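Local coordinates for hemin ABC transporter, periplasmic hemin-binding protein HutB (PDB 5KHL) that binds hemin in the periplasm of Vibrio cholerae and probably hands it to the membrane components of an ABC importer, at residues L39-V44 with P55-H60; E202-M207 with A233-Q238. One frame throughout, in Å; residues are numbered along the deposited sequence.

In the fold
Contacts 1 and 2 lie in different lobes, on opposite sides of the chain's centre, with their own centres 40 Å apart and their nearest atoms about 26 Å from each other. Contact 1 belongs to the lobe built on the parallel sheet with strand 39-42 at its edge; contact 2 belongs to the lobe built on the mixed sheet, beside strands 207-210 and 242-244. Such a two-lobed build is that of periplasmic binding proteins, which as a family take their ligand in the cleft between the lobes. Contact 1 joins an edge strand to a loop through two backbone bonds; contact 2 joins the chain after helix 197-203 to the start of helix 235-238 through one backbone bond and one glutamine side-chain bond.

Contact 1. Residues L39-V44 with P55-H60; sequences LVAVDV and PTVGYH
Residues 40-44 and 55-60 run in broadly the same direction, 57° apart end to end, and two backbone hydrogen bonds join them: Val-42 N to Pro-55 O (3.1 Å) and Val-44 N to Gly-58 O (2.9 Å). Between them Val-42 O meets Thr-56 CA at 3.2 Å, a CA-H...O contact.

The side chains pack at both ends of this pairing. Ala-41 CB sits between the Pro-55 ring, 3.8 Å from CG, and a branch of Val-57, 3.7 Å from CG2. At the far end Val-44 presents CG2 to a face of the Tyr-59 ring, 3.5 Å from the centroid and only 11° off the normal, a CH-pi contact made almost over the ring centre. That branch stands between the backbone N and the carbonyl carbon of Val-44, while CG1, anti to the carbonyl carbon (chi1 -68°), leans on Gly-58 O at 3.4 Å. Asp-43 touches Gly-58 O through CB, and its carboxylate turns back to the hydroxyls of Thr-45 and Ser-46, which hold both oxygens.

Strand 39-42 is the outermost of the parallel sheet, bonded on its other side to strand 19-21 through Val-40 and Ala-41; Val-57 also rests on Val-20 of that strand, and the chain runs on from His-60 toward helix 65-69.

Contact 2. Residues E202-M207 with A233-Q238; sequences EMQPDM and ATPAGQ
Gln-204 folds toward Ala-233 with CG anti to its carbonyl carbon (chi1 -74°) and the chain bent at chi2 (-67°), which carries the amide to Ala-233 O and the Pro-235 ring. NE2 gives a nearly straight hydrogen bond to Ala-233 O, 2.7 Å long with 174° at the hydrogen, and the acceptor lies almost in the amide plane. The same nitrogen is also bonded to Ile-201 O, one turn back in helix 197-203, so the amide is held by two carbonyls. Its OE1 lies 3.3 Å from CD of Pro-235, whose ring crosses the glutamine at about a right angle.

Next along the chain, Pro-205 lays its CD against the methyl CG2 of Thr-234 at 3.6 Å. Its carbonyl O accepts from Ala-236 N (3.0 Å), while CB of Ala-236 lies 3.2 Å from Asp-206 O. Asp-206 brings OD1 alongside the Pro-235 ring; its OD2 is taken by Lys-151 N.

Thr-234 is the N-cap of helix 235-238: OG1 receives Gly-237 N at 3.1 Å and is also bonded to Leu-231 O. The start of helix 235-238 thus has acceptors for two amides: Thr-234 OG1 caps Gly-237 N, and Pro-205 O, from the chain just after helix 197-203, takes Ala-236 N.

Contact 1. Residues L39-V44 with P55-H60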
loop_
_atom_site.group_PDB
_atom_site.type_symbol
_atom_site.label_atom_id
_atom_site.label_comp_id
_atom_site.label_asym_id
_atom_site.label_seq_id
_atom_site.Cartn_x
_atom_site.Cartn_y
_atom_site.Cartn_z
ATOM N N LEU A 39 -16.608 3.265 12.301
ATOM C CA LEU A 39 -16.466 1.942 11.714
ATOM C C LEU A 39 -17.388 0.940 12.416
ATOM O O LEU A 39 -17.483 0.928 13.640
ATOM C CB LEU A 39 -15.015 1.449 11.797
ATOM C CG LEU A 39 -13.937 2.087 10.918
ATOM C CD1 LEU A 39 -12.570 1.621 11.381
ATOM C CD2 LEU A 39 -14.151 1.705 9.480
ATOM N N VAL A 40 -18.063 0.120 11.619
ATOM C CA VAL A 40 -18.800 -1.033 12.126
ATOM C C VAL A 40 -18.156 -2.322 11.648
ATOM O O VAL A 40 -18.416 -3.375 12.189
ATOM C CB VAL A 40 -20.276 -1.029 11.686
ATOM C CG1 VAL A 40 -20.984 0.169 12.267
ATOM C CG2 VAL A 40 -20.387 -1.056 10.163
ATOM N N ALA A 41 -17.305 -2.223 10.633
ATOM C CA ALA A 41 -16.641 -3.394 10.068
ATOM C C ALA A 41 -15.541 -2.967 9.109
ATOM O O ALA A 41 -15.597 -1.903 8.531
ATOM C CB ALA A 41 -17.650 -4.280 9.354
ATOM N N VAL A 42 -14.556 -3.833 8.927
ATOM C CA VAL A 42 -13.418 -3.573 8.059
ATOM C C VAL A 42 -13.180 -4.806 7.201
ATOM O O VAL A 42 -13.804 -5.832 7.411
ATOM C CB VAL A 42 -12.138 -3.239 8.860
ATOM C CG1 VAL A 42 -12.430 -2.188 9.899
ATOM C CG2 VAL A 42 -11.572 -4.481 9.538
ATOM N N ASP A 43 -12.276 -4.710 6.235
ATOM C CA ASP A 43 -12.002 -5.839 5.357
ATOM C C ASP A 43 -10.837 -6.641 5.930
ATOM O O ASP A 43 -10.268 -6.240 6.931
ATOM C CB ASP A 43 -11.685 -5.351 3.948
ATOM C CG ASP A 43 -10.336 -4.671 3.880
ATOM O OD1 ASP A 43 -10.195 -3.591 4.477
ATOM O OD2 ASP A 43 -9.415 -5.218 3.256
ATOM N N VAL A 44 -10.471 -7.755 5.300
ATOM C CA VAL A 44 -9.392 -8.594 5.823
ATOM C C VAL A 44 -8.039 -7.876 5.882
ATOM O O VAL A 44 -7.256 -8.119 6.810
ATOM C CB VAL A 44 -9.211 -9.885 4.996
ATOM C CG1 VAL A 44 -10.410 -10.808 5.180
ATOM C CG2 VAL A 44 -8.991 -9.554 3.524
ATOM N N PRO A 55 -16.056 -6.609 13.269
ATOM C CA PRO A 55 -16.171 -7.757 12.370
ATOM C C PRO A 55 -15.428 -7.508 11.061
ATOM O O PRO A 55 -15.266 -6.337 10.640
ATOM C CB PRO A 55 -17.676 -7.870 12.135
ATOM C CG PRO A 55 -18.196 -6.512 12.353
ATOM C CD PRO A 55 -17.343 -5.904 13.430
ATOM N N THR A 56 -14.958 -8.594 10.449
ATOM C CA THR A 56 -14.353 -8.501 9.136
ATOM C C THR A 56 -15.431 -8.786 8.133
ATOM O O THR A 56 -16.550 -9.130 8.481
ATOM C CB THR A 56 -13.172 -9.454 8.921
ATOM O OG1 THR A 56 -13.495 -10.768 9.392
ATOM C CG2 THR A 56 -11.959 -8.934 9.654
ATOM N N VAL A 57 -15.083 -8.655 6.877
ATOM C CA VAL A 57 -16.090 -8.510 5.869
ATOM C C VAL A 57 -15.520 -9.245 4.667
ATOM O O VAL A 57 -16.157 -9.404 3.630
ATOM C CB VAL A 57 -16.401 -6.991 5.698
ATOM C CG1 VAL A 57 -16.406 -6.527 4.260
ATOM C CG2 VAL A 57 -17.671 -6.603 6.467
ATOM N N GLY A 58 -14.324 -9.779 4.886
ATOM C CA GLY A 58 -13.683 -10.625 3.913
ATOM C C GLY A 58 -12.887 -9.782 2.933
ATOM O O GLY A 58 -12.340 -8.738 3.280
ATOM N N TYR A 59 -12.828 -10.255 1.702
ATOM C CA TYR A 59 -12.041 -9.631 0.653
ATOM C C TYR A 59 -12.942 -8.733 -0.178
ATOM O O TYR A 59 -14.015 -9.159 -0.610
ATOM C CB TYR A 59 -11.369 -10.700 -0.211
ATOM C CG TYR A 59 -10.268 -11.435 0.524
ATOM C CD1 TYR A 59 -8.959 -11.420 0.057
ATOM C CD2 TYR A 59 -10.533 -12.135 1.696
ATOM C CE1 TYR A 59 -7.952 -12.089 0.731
ATOM C CE2 TYR A 59 -9.539 -12.794 2.372
ATOM C CZ TYR A 59 -8.250 -12.772 1.888
ATOM O OH TYR A 59 -7.255 -13.435 2.567
ATOM N N HIS A 60 -12.506 -7.490 -0.395
ATOM C CA HIS A 60 -13.379 -6.475 -0.982
ATOM C C HIS A 60 -13.792 -6.835 -2.406
ATOM O O HIS A 60 -14.739 -6.261 -2.944
ATOM C CB HIS A 60 -12.714 -5.096 -0.949
ATOM C CG HIS A 60 -11.431 -5.017 -1.715
ATOM N ND1 HIS A 60 -10.199 -5.185 -1.116
ATOM C CD2 HIS A 60 -11.180 -4.782 -3.023
ATOM C CE1 HIS A 60 -9.251 -5.061 -2.024
ATOM N NE2 HIS A 60 -9.821 -4.818 -3.195
#

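Contact 2. Residues E202-M207 with A233-Q238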
loop_
_atom_site.group_PDB
_atom_site.type_symbol
_atom_site.label_atom_id
_atom_site.label_comp_id
_atom_site.label_asym_id
_atom_site.label_seq_id
_atom_site.Cartn_x
_atom_site.Cartn_y
_atom_site.Cartn_z
ATOM N N GLU A 202 21.469 -6.476 -15.329
ATOM C CA GLU A 202 21.740 -5.193 -15.957
ATOM C C GLU A 202 21.455 -4.012 -15.026
ATOM O O GLU A 202 22.250 -3.069 -14.963
ATOM C CB GLU A 202 20.927 -5.052 -17.253
ATOM C CG GLU A 202 21.249 -3.798 -18.059
ATOM C CD GLU A 202 22.750 -3.546 -18.204
ATOM O OE1 GLU A 202 23.153 -2.361 -18.163
ATOM O OE2 GLU A 202 23.533 -4.512 -18.368
ATOM N N MET A 203 20.335 -4.079 -14.303
ATOM C CA MET A 203 19.885 -2.982 -13.430
ATOM C C MET A 203 20.750 -2.785 -12.186
ATOM O O MET A 203 20.732 -1.725 -11.570
ATOM C CB MET A 203 18.435 -3.203 -12.996
ATOM C CG MET A 203 17.444 -3.059 -14.111
ATOM S SD MET A 203 15.818 -3.652 -13.640
ATOM C CE MET A 203 14.979 -3.671 -15.235
ATOM N N GLN A 204 21.492 -3.817 -11.820
ATOM C CA GLN A 204 22.446 -3.732 -10.723
ATOM C C GLN A 204 21.927 -3.067 -9.434
ATOM O O GLN A 204 22.574 -2.163 -8.905
ATOM C CB GLN A 204 23.687 -2.992 -11.215
ATOM C CG GLN A 204 24.555 -3.814 -12.145
ATOM C CD GLN A 204 25.200 -4.991 -11.434
ATOM O OE1 GLN A 204 26.159 -4.827 -10.682
ATOM N NE2 GLN A 204 24.664 -6.180 -11.658
ATOM N N PRO A 205 20.773 -3.526 -8.919
ATOM C CA PRO A 205 20.231 -2.878 -7.718
ATOM C C PRO A 205 21.215 -2.885 -6.545
ATOM O O PRO A 205 21.945 -3.862 -6.352
ATOM C CB PRO A 205 19.000 -3.731 -7.386
ATOM C CG PRO A 205 19.317 -5.078 -7.963
ATOM C CD PRO A 205 20.063 -4.785 -9.233
ATOM N N ASP A 206 21.241 -1.795 -5.784
ATOM C CA ASP A 206 22.018 -1.721 -4.550
ATOM C C ASP A 206 21.216 -2.315 -3.402
ATOM O O ASP A 206 21.766 -2.856 -2.429
ATOM C CB ASP A 206 22.391 -0.274 -4.247
ATOM C CG ASP A 206 23.187 0.366 -5.368
ATOM O OD1 ASP A 206 24.324 -0.084 -5.606
ATOM O OD2 ASP A 206 22.682 1.315 -6.005
ATOM N N MET A 207 19.899 -2.224 -3.527
ATOM C CA MET A 207 19.023 -2.767 -2.514
ATOM C C MET A 207 17.811 -3.409 -3.152
ATOM O O MET A 207 17.206 -2.862 -4.076
ATOM C CB MET A 207 18.587 -1.668 -1.538
ATOM C CG MET A 207 17.606 -2.154 -0.471
ATOM S SD MET A 207 16.926 -0.819 0.536
ATOM C CE MET A 207 18.209 -0.655 1.773
ATOM N N ALA A 233 25.088 -11.464 -8.494
ATOM C CA ALA A 233 25.823 -10.605 -9.424
ATOM C C ALA A 233 25.331 -9.147 -9.388
ATOM O O ALA A 233 25.552 -8.389 -10.333
ATOM C CB ALA A 233 25.727 -11.158 -10.839
ATOM N N THR A 234 24.654 -8.774 -8.302
ATOM C CA THR A 234 24.272 -7.390 -8.045
ATOM C C THR A 234 24.859 -6.981 -6.705
ATOM O O THR A 234 25.123 -7.841 -5.877
ATOM C CB THR A 234 22.754 -7.204 -8.018
ATOM O OG1 THR A 234 22.208 -7.947 -6.927
ATOM C CG2 THR A 234 22.140 -7.701 -9.304
ATOM N N PRO A 235 25.091 -5.672 -6.495
ATOM C CA PRO A 235 25.543 -5.174 -5.191
ATOM C C PRO A 235 24.630 -5.609 -4.058
ATOM O O PRO A 235 25.116 -6.074 -3.018
ATOM C CB PRO A 235 25.507 -3.658 -5.365
ATOM C CG PRO A 235 25.807 -3.464 -6.800
ATOM C CD PRO A 235 25.114 -4.602 -7.514
ATOM N N ALA A 236 23.326 -5.463 -4.263
ATOM C CA ALA A 236 22.352 -5.884 -3.270
ATOM C C ALA A 236 22.583 -7.345 -2.872
ATOM O O ALA A 236 22.632 -7.678 -1.691
ATOM C CB ALA A 236 20.942 -5.680 -3.803
ATOM N N GLY A 237 22.762 -8.214 -3.858
ATOM C CA GLY A 237 22.968 -9.614 -3.562
ATOM C C GLY A 237 24.288 -9.888 -2.874
ATOM O O GLY A 237 24.333 -10.621 -1.882
ATOM N N GLN A 238 25.369 -9.306 -3.386
ATOM C CA GLN A 238 26.699 -9.597 -2.850
ATOM C C GLN A 238 26.901 -8.912 -1.486
ATOM O O GLN A 238 27.833 -9.236 -0.748
ATOM C CB GLN A 238 27.801 -9.200 -3.860
ATOM C CG GLN A 238 27.815 -7.728 -4.278
ATOM C CD GLN A 238 28.526 -7.475 -5.606
ATOM O OE1 GLN A 238 28.592 -8.348 -6.480
ATOM N NE2 GLN A 238 29.048 -6.260 -5.767
#